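Local structure of Mlr6093 protein (Mesorhizobium loti, 2QJ8) at residues P151-H156 / I203-G208; L49-N54 / V137-S142; E277-D282 / Q303-V308. The protein is probably a zinc-dependent hydrolase of the succinylglutamate desuccinylase/aspartoacylase family, acting on amide or ester bonds. All coordinates share one frame; numbering follows the deposited sequence. Where two conformers were deposited one is given.

Contact 1 (P151-H156 / I203-G208); sequences PSIISH and ICTEFG
Ile153 and Thr205 face each other as an antiparallel non-hydrogen-bonded pair within the mixed beta-sheet of a zinc carboxypeptidase-like catalytic domain. The axes of 152-155 and 203-208 are strongly splayed, with 128° between their directions, so close pairing lasts for only a couple of residues.

Packing is close in two places. On the face that carries Ile153 and Thr205, the Ile153 CG1 branch lies anti to the carbonyl carbon (chi1 -75°) and continues nearly straight, which brings CD1 to 3.8 Å from CG2 of Ile203. Further back on the same branch, CG1 of Ile153 rests 4.0 Å from the Thr205 methyl CG2. Helix 161-172 covers this cluster, Ile170 and Ser171 touching Ile203 and Ser171 also touching Ile153, while Thr205 packs on Leu138 and Leu140 of the neighbouring strand. Beside it, Glu206 N donates to Ser152 O at 3.0 Å.

The loose part is the partly exposed edge at Ile154 and Cys204, where the backbones diverge and a water takes over. It donates to Ile154 O at 2.6 Å and accepts from Cys204 N at 2.9 Å, bridging the strands where no direct backbone bond is made.

The second close place is built on the buried Glu206. Its carbon chain lies at about a right angle to Ile154; a bend at chi2 (-62°) turns the carboxylate back over that isoleucine, while OE1 is held by His141 ND1. With that partner, Glu206 probably corresponds to the active-site glutamate of this zinc hydrolase family. Ser152 OG, bonded to Ala150 O, meets CB of Glu206. The last touch is apolar: Ile154 CD1 sits 3.6 Å from Glu206 CG.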
# COMPACT_ATOMS: atom_id res chain seq x y z
N PRO A 151 -1.02 11.16 -10.15
CA PRO A 151 -2.34 11.75 -9.87
C PRO A 151 -2.87 12.18 -11.23
O PRO A 151 -2.24 12.98 -11.92
CB PRO A 151 -2.04 12.94 -8.95
CG PRO A 151 -0.63 12.72 -8.48
CD PRO A 151 0.06 11.99 -9.61
N SER A 152 -4.02 11.62 -11.60
CA SER A 152 -4.48 11.70 -12.98
C SER A 152 -5.94 11.39 -13.19
O SER A 152 -6.65 11.08 -12.25
CB SER A 152 -3.67 10.64 -13.78
OG SER A 152 -3.83 9.33 -13.24
N ILE A 153 -6.37 11.56 -14.44
CA ILE A 153 -7.64 11.10 -14.93
C ILE A 153 -7.29 10.21 -16.11
O ILE A 153 -6.47 10.61 -16.93
CB ILE A 153 -8.54 12.26 -15.39
CG1 ILE A 153 -9.11 12.99 -14.17
CG2 ILE A 153 -9.66 11.75 -16.24
CD1 ILE A 153 -9.68 14.31 -14.46
N ILE A 154 -7.87 9.01 -16.17
CA ILE A 154 -7.71 8.09 -17.30
C ILE A 154 -9.00 8.18 -18.10
O ILE A 154 -10.08 7.95 -17.55
CB ILE A 154 -7.51 6.60 -16.89
CG1 ILE A 154 -6.24 6.44 -16.04
CG2 ILE A 154 -7.44 5.67 -18.15
CD1 ILE A 154 -6.02 5.02 -15.57
N SER A 155 -8.87 8.57 -19.36
CA SER A 155 -9.93 8.76 -20.33
C SER A 155 -9.91 7.59 -21.29
O SER A 155 -8.90 7.36 -21.96
CB SER A 155 -9.68 10.04 -21.16
OG SER A 155 -9.74 11.23 -20.39
N HIS A 156 -11.01 6.84 -21.35
CA HIS A 156 -11.13 5.72 -22.26
C HIS A 156 -11.74 6.20 -23.61
O HIS A 156 -12.82 6.82 -23.60
CB HIS A 156 -12.01 4.64 -21.61
CG HIS A 156 -12.03 3.35 -22.37
ND1 HIS A 156 -12.58 3.23 -23.63
CD2 HIS A 156 -11.56 2.13 -22.04
CE1 HIS A 156 -12.46 1.99 -24.04
NE2 HIS A 156 -11.85 1.30 -23.10
N ILE A 203 -16.16 10.76 -15.06
CA ILE A 203 -14.76 11.12 -14.79
C ILE A 203 -14.20 10.27 -13.64
O ILE A 203 -14.82 10.13 -12.59
CB ILE A 203 -14.63 12.65 -14.56
CG1 ILE A 203 -14.91 13.37 -15.88
CG2 ILE A 203 -13.26 13.04 -14.12
CD1 ILE A 203 -14.93 14.85 -15.75
N CYS A 204 -13.05 9.64 -13.90
CA CYS A 204 -12.40 8.75 -12.97
C CYS A 204 -11.01 9.29 -12.61
O CYS A 204 -10.13 9.30 -13.47
CB CYS A 204 -12.33 7.39 -13.65
SG CYS A 204 -11.88 6.06 -12.61
N THR A 205 -10.84 9.73 -11.37
CA THR A 205 -9.55 10.24 -10.88
C THR A 205 -8.85 9.03 -10.27
O THR A 205 -9.49 8.24 -9.59
CB THR A 205 -9.72 11.34 -9.86
OG1 THR A 205 -10.44 10.82 -8.76
CG2 THR A 205 -10.51 12.51 -10.46
N GLU A 206 -7.55 8.88 -10.50
CA GLU A 206 -6.83 7.67 -10.09
C GLU A 206 -5.97 7.83 -8.87
O GLU A 206 -5.11 8.71 -8.83
CB GLU A 206 -5.97 7.15 -11.23
CG GLU A 206 -6.74 6.72 -12.47
CD GLU A 206 -7.73 5.57 -12.27
OE1 GLU A 206 -7.56 4.74 -11.36
OE2 GLU A 206 -8.68 5.47 -13.08
N PHE A 207 -6.20 6.94 -7.90
CA PHE A 207 -5.50 6.86 -6.62
C PHE A 207 -4.78 5.51 -6.54
O PHE A 207 -5.42 4.46 -6.68
CB PHE A 207 -6.48 6.97 -5.43
CG PHE A 207 -7.17 8.33 -5.31
CD1 PHE A 207 -8.29 8.63 -6.07
CD2 PHE A 207 -6.70 9.30 -4.42
CE1 PHE A 207 -8.91 9.87 -5.95
CE2 PHE A 207 -7.34 10.53 -4.30
CZ PHE A 207 -8.44 10.82 -5.09
N GLY A 208 -3.45 5.56 -6.40
CA GLY A 208 -2.60 4.36 -6.25
C GLY A 208 -2.22 4.25 -4.78
O GLY A 208 -2.47 5.16 -4.01
O HOH W 1 -12.19 9.11 -16.60

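Contact 2 (L49-N54 / V137-S142); sequences LITGGN and VLDLHS
The carboxylate of Asp139 is the flat group that meets the opposite strand, and Thr51 reaches it at one oxygen. Thr51 OG1 donates to Asp139 OD1 at 2.8 Å, coming in on the anti side and 26° out of the carboxylate plane, so it lies somewhat off the edge and not over a face. The Asp139 CG is anti to the backbone N (chi1 -176°), an orientation that swings OD1 across to the neighbouring strand, while the Thr51 hydroxyl stands between its own N and carbonyl carbon, turned to meet it. A water also donates to OD1, giving this buried oxygen two partners. That same water accepts from Asn54 N and donates to Leu140 O, and a second water links Leu140 O to Gly53 N. The two waters thus carry the pairing on where the segment 49-54 turns away after Gly52.

Behind this polar end the strands run parallel, 14° apart. Leu138 N donates to Leu49 O at 2.8 Å, Thr51 N to Leu138 O at 2.9 Å and Leu140 N to Thr51 O at 2.8 Å, all close to straight. The face opposite Thr51 and Asp139 is apolar: Ile50 and Leu138 run alongside each other in the same direction, with CD1 of Ile50 4.1 Å from CD2 of Leu138, and the Ile50 CG2 branch reaches Leu140 CD1 at 3.9 Å. Gly53, with positive phi, begins the turn into Asn54, whose ND2 bonds Asn105 OD1.

Strand 47-52 gives way to this turn while 136-144 runs on past it. In the zinc carboxypeptidase-like alpha/beta fold the active site lies at the C-terminal ends of such parallel strands; His141, in its Asp-Leu-His-Ser sequence, is probably the zinc-ligand histidine known in relatives.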
# COMPACT_ATOMS: atom_id res chain seq x y z
N LEU A 49 -22.67 13.68 -9.06
CA LEU A 49 -22.51 12.67 -8.04
C LEU A 49 -21.02 12.44 -7.92
O LEU A 49 -20.35 12.25 -8.93
CB LEU A 49 -23.15 11.35 -8.43
CG LEU A 49 -22.89 10.13 -7.53
CD1 LEU A 49 -23.43 10.33 -6.08
CD2 LEU A 49 -23.54 8.93 -8.21
N ILE A 50 -20.52 12.40 -6.69
CA ILE A 50 -19.14 12.04 -6.38
C ILE A 50 -19.14 10.77 -5.53
O ILE A 50 -19.72 10.73 -4.43
CB ILE A 50 -18.39 13.16 -5.61
CG1 ILE A 50 -18.60 14.50 -6.29
CG2 ILE A 50 -16.89 12.80 -5.46
CD1 ILE A 50 -17.73 15.59 -5.75
N THR A 51 -18.45 9.74 -6.01
CA THR A 51 -18.36 8.46 -5.34
C THR A 51 -16.91 8.13 -4.92
O THR A 51 -15.96 8.46 -5.63
CB THR A 51 -18.91 7.31 -6.21
OG1 THR A 51 -18.21 7.22 -7.45
CG2 THR A 51 -20.40 7.46 -6.49
N GLY A 52 -16.76 7.49 -3.75
CA GLY A 52 -15.49 6.93 -3.29
C GLY A 52 -15.72 5.52 -2.79
O GLY A 52 -16.86 5.09 -2.64
N GLY A 53 -14.65 4.79 -2.53
CA GLY A 53 -14.76 3.51 -1.85
C GLY A 53 -15.42 2.36 -2.56
O GLY A 53 -16.02 1.53 -1.92
N ASN A 54 -15.34 2.33 -3.89
CA ASN A 54 -15.80 1.16 -4.64
C ASN A 54 -14.95 -0.04 -4.24
O ASN A 54 -15.44 -1.16 -4.25
CB ASN A 54 -15.68 1.35 -6.16
CG ASN A 54 -16.07 0.09 -6.93
OD1 ASN A 54 -17.23 -0.23 -7.03
ND2 ASN A 54 -15.08 -0.64 -7.46
N VAL A 137 -20.80 12.14 -13.24
CA VAL A 137 -20.37 11.34 -12.12
C VAL A 137 -18.86 11.45 -12.04
O VAL A 137 -18.16 11.29 -13.05
CB VAL A 137 -20.77 9.86 -12.21
CG1 VAL A 137 -20.20 9.13 -11.01
CG2 VAL A 137 -22.29 9.68 -12.28
N LEU A 138 -18.37 11.73 -10.84
CA LEU A 138 -16.95 11.79 -10.52
C LEU A 138 -16.64 10.63 -9.57
O LEU A 138 -17.10 10.64 -8.42
CB LEU A 138 -16.57 13.13 -9.87
CG LEU A 138 -15.15 13.29 -9.29
CD1 LEU A 138 -14.03 13.06 -10.34
CD2 LEU A 138 -15.03 14.66 -8.67
N ASP A 139 -15.88 9.63 -10.03
CA ASP A 139 -15.47 8.49 -9.19
C ASP A 139 -14.02 8.68 -8.74
O ASP A 139 -13.14 8.90 -9.57
CB ASP A 139 -15.67 7.17 -9.93
CG ASP A 139 -15.36 5.92 -9.06
OD1 ASP A 139 -15.82 5.79 -7.89
OD2 ASP A 139 -14.68 5.02 -9.59
N LEU A 140 -13.80 8.62 -7.42
CA LEU A 140 -12.48 8.73 -6.80
C LEU A 140 -12.02 7.27 -6.69
O LEU A 140 -12.34 6.56 -5.74
CB LEU A 140 -12.58 9.47 -5.47
CG LEU A 140 -13.37 10.81 -5.54
CD1 LEU A 140 -13.49 11.44 -4.17
CD2 LEU A 140 -12.78 11.82 -6.55
N HIS A 141 -11.28 6.85 -7.73
CA HIS A 141 -11.03 5.42 -8.03
C HIS A 141 -9.70 4.84 -7.54
O HIS A 141 -8.65 5.51 -7.54
CB HIS A 141 -11.18 5.24 -9.53
CG HIS A 141 -11.04 3.83 -10.01
ND1 HIS A 141 -9.90 3.36 -10.62
CD2 HIS A 141 -11.91 2.78 -9.95
CE1 HIS A 141 -10.06 2.08 -10.92
NE2 HIS A 141 -11.27 1.70 -10.53
N SER A 142 -9.77 3.59 -7.09
CA SER A 142 -8.60 2.91 -6.60
C SER A 142 -7.91 2.27 -7.77
O SER A 142 -8.45 1.35 -8.35
CB SER A 142 -9.00 1.82 -5.62
OG SER A 142 -7.83 1.14 -5.18
O HOH W 2 -11.82 5.30 -3.43
O HOH W 3 -14.42 4.49 -5.89

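Contact 3 (E277-D282 / Q303-V308); sequences EVEQGD and QSKSTV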
# COMPACT_ATOMS: atom_id res chain seq x y z
N GLU A 277 11.08 9.52 -16.99
CA GLU A 277 11.11 9.45 -18.44
C GLU A 277 12.17 8.39 -18.75
O GLU A 277 13.35 8.58 -18.40
CB GLU A 277 11.49 10.82 -19.01
CG GLU A 277 10.43 11.90 -18.70
CD GLU A 277 10.75 13.26 -19.29
OE1 GLU A 277 11.95 13.57 -19.50
OE2 GLU A 277 9.78 14.04 -19.52
N VAL A 278 11.75 7.27 -19.34
CA VAL A 278 12.66 6.16 -19.65
C VAL A 278 12.91 6.06 -21.17
O VAL A 278 12.07 6.47 -21.97
CB VAL A 278 12.13 4.83 -19.09
CG1 VAL A 278 11.88 4.95 -17.55
CG2 VAL A 278 10.88 4.38 -19.80
N GLU A 279 14.11 5.60 -21.54
CA GLU A 279 14.48 5.42 -22.94
C GLU A 279 14.07 4.03 -23.38
O GLU A 279 13.86 3.15 -22.55
CB GLU A 279 16.01 5.59 -23.14
CG GLU A 279 16.58 6.95 -22.74
CD GLU A 279 16.03 8.13 -23.55
OE1 GLU A 279 15.55 7.92 -24.69
OE2 GLU A 279 16.10 9.27 -23.06
N GLN A 280 13.97 3.83 -24.68
CA GLN A 280 13.65 2.55 -25.28
C GLN A 280 14.71 1.55 -24.83
O GLN A 280 15.90 1.82 -24.96
CB GLN A 280 13.67 2.69 -26.79
CG GLN A 280 13.32 1.42 -27.57
CD GLN A 280 13.48 1.60 -29.07
OE1 GLN A 280 14.01 2.61 -29.54
NE2 GLN A 280 13.07 0.59 -29.84
N GLY A 281 14.28 0.42 -24.28
CA GLY A 281 15.19 -0.59 -23.76
C GLY A 281 15.60 -0.46 -22.29
O GLY A 281 16.25 -1.35 -21.80
N ASP A 282 15.24 0.62 -21.59
CA ASP A 282 15.60 0.75 -20.17
C ASP A 282 14.90 -0.30 -19.32
O ASP A 282 13.73 -0.62 -19.58
CB ASP A 282 15.21 2.12 -19.60
CG ASP A 282 16.18 3.23 -19.97
OD1 ASP A 282 17.19 2.98 -20.65
OD2 ASP A 282 15.92 4.38 -19.57
N GLN A 303 9.64 -0.79 -24.18
CA GLN A 303 9.64 -0.99 -25.63
C GLN A 303 9.76 0.31 -26.42
O GLN A 303 9.89 0.26 -27.64
CB GLN A 303 8.41 -1.77 -26.06
CG GLN A 303 8.35 -3.14 -25.45
CD GLN A 303 7.19 -3.97 -25.94
OE1 GLN A 303 6.87 -3.98 -27.13
NE2 GLN A 303 6.57 -4.69 -25.03
N SER A 304 9.69 1.46 -25.75
CA SER A 304 9.85 2.75 -26.40
C SER A 304 10.15 3.82 -25.37
O SER A 304 9.97 3.60 -24.16
CB SER A 304 8.58 3.16 -27.17
OG SER A 304 7.60 3.68 -26.30
N LYS A 305 10.58 4.98 -25.86
CA LYS A 305 10.84 6.11 -25.00
C LYS A 305 9.47 6.51 -24.49
O LYS A 305 8.55 6.67 -25.28
CB LYS A 305 11.50 7.27 -25.77
CG LYS A 305 11.83 8.45 -24.90
CD LYS A 305 12.50 9.54 -25.66
CE LYS A 305 12.77 10.72 -24.75
NZ LYS A 305 13.71 10.38 -23.63
N SER A 306 9.33 6.60 -23.17
CA SER A 306 8.04 6.87 -22.56
C SER A 306 8.20 7.36 -21.13
O SER A 306 9.33 7.43 -20.62
CB SER A 306 7.21 5.57 -22.60
OG SER A 306 8.03 4.46 -22.27
N THR A 307 7.06 7.74 -20.52
CA THR A 307 7.00 8.18 -19.12
C THR A 307 6.37 7.09 -18.30
O THR A 307 5.48 6.40 -18.77
CB THR A 307 6.19 9.50 -18.97
OG1 THR A 307 6.84 10.52 -19.75
CG2 THR A 307 6.13 9.97 -17.54
N VAL A 308 6.84 6.91 -17.08
CA VAL A 308 6.22 5.94 -16.16
C VAL A 308 4.95 6.54 -15.59
O VAL A 308 5.00 7.50 -14.84
CB VAL A 308 7.14 5.51 -15.01
CG1 VAL A 308 6.38 4.50 -14.09
CG2 VAL A 308 8.45 4.88 -15.55
O HOH W 4 6.71 12.94 -19.12
O HOH W 5 11.45 9.59 -22.04
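Lys305 and Glu279 form a salt bridge, NZ to OE2 at 2.7 Å, with the ammonium coming from above the carboxylate plane, 42° out of it. The lysine chain runs extended alongside the glutamate and bends only at its last torsion (chi4 63°), which delivers NZ to the carboxylate. A water accepts from NZ and donates to Val278 O, tying the charged pair back to the strand.

Beneath it, Val278 and Ser306 make an antiparallel hydrogen-bonded pair: Val278 N donates to Ser306 O at 2.7 Å, and Ser306 N returns to Val278 O at 3.0 Å. The Ser306 hydroxyl folds back on its own segment and gives its proton to Ser304 O at 2.8 Å, from above the carbonyl plane. With alanine in place of Ser306, the Ser304 carbonyl is likely to lose this hydroxyl donor, and the contact of the hydroxyl with Val278 CG2 would go as well. Past Val278 the chain enters a type II turn, Glu279 to Asp282, in which Glu279 N bonds Asp282 OD2.

Packing is modest. Val278 CG1 meets Val308 CG2 at 4.0 Å, and Gln280 CG comes to 3.6 Å from Gln303 O.

The short strand 277-278 pairs with one edge of strand 306-312, which also pairs with strand 322-329: Thr307 bonds Ala327 through the backbone, and Ser306 rests on Leu326 and Arg328.

How the contacts relate
The contacts follow one another along the chain: contact 2 closes first, then contact 1, then contact 3. Contacts 1 and 2, their centres 10 Å apart, both lie within the family's catalytic range. They are the outer pairings of four successive strands, 47-52, 136-144, 201-208 and 152-155; the middle pairing joins them, with a probable backbone bond from Asp139 N to Ile203 O. A probable hydrogen bond between Glu206 OE1 and His141 ND1 brings them together at the probable active site. Contact 3 stands apart in the helix-free C-terminal region, its centre about 22 Å from that of contact 1 and 31 Å from that of contact 2, its nearest atoms about 8 Å from contact 1.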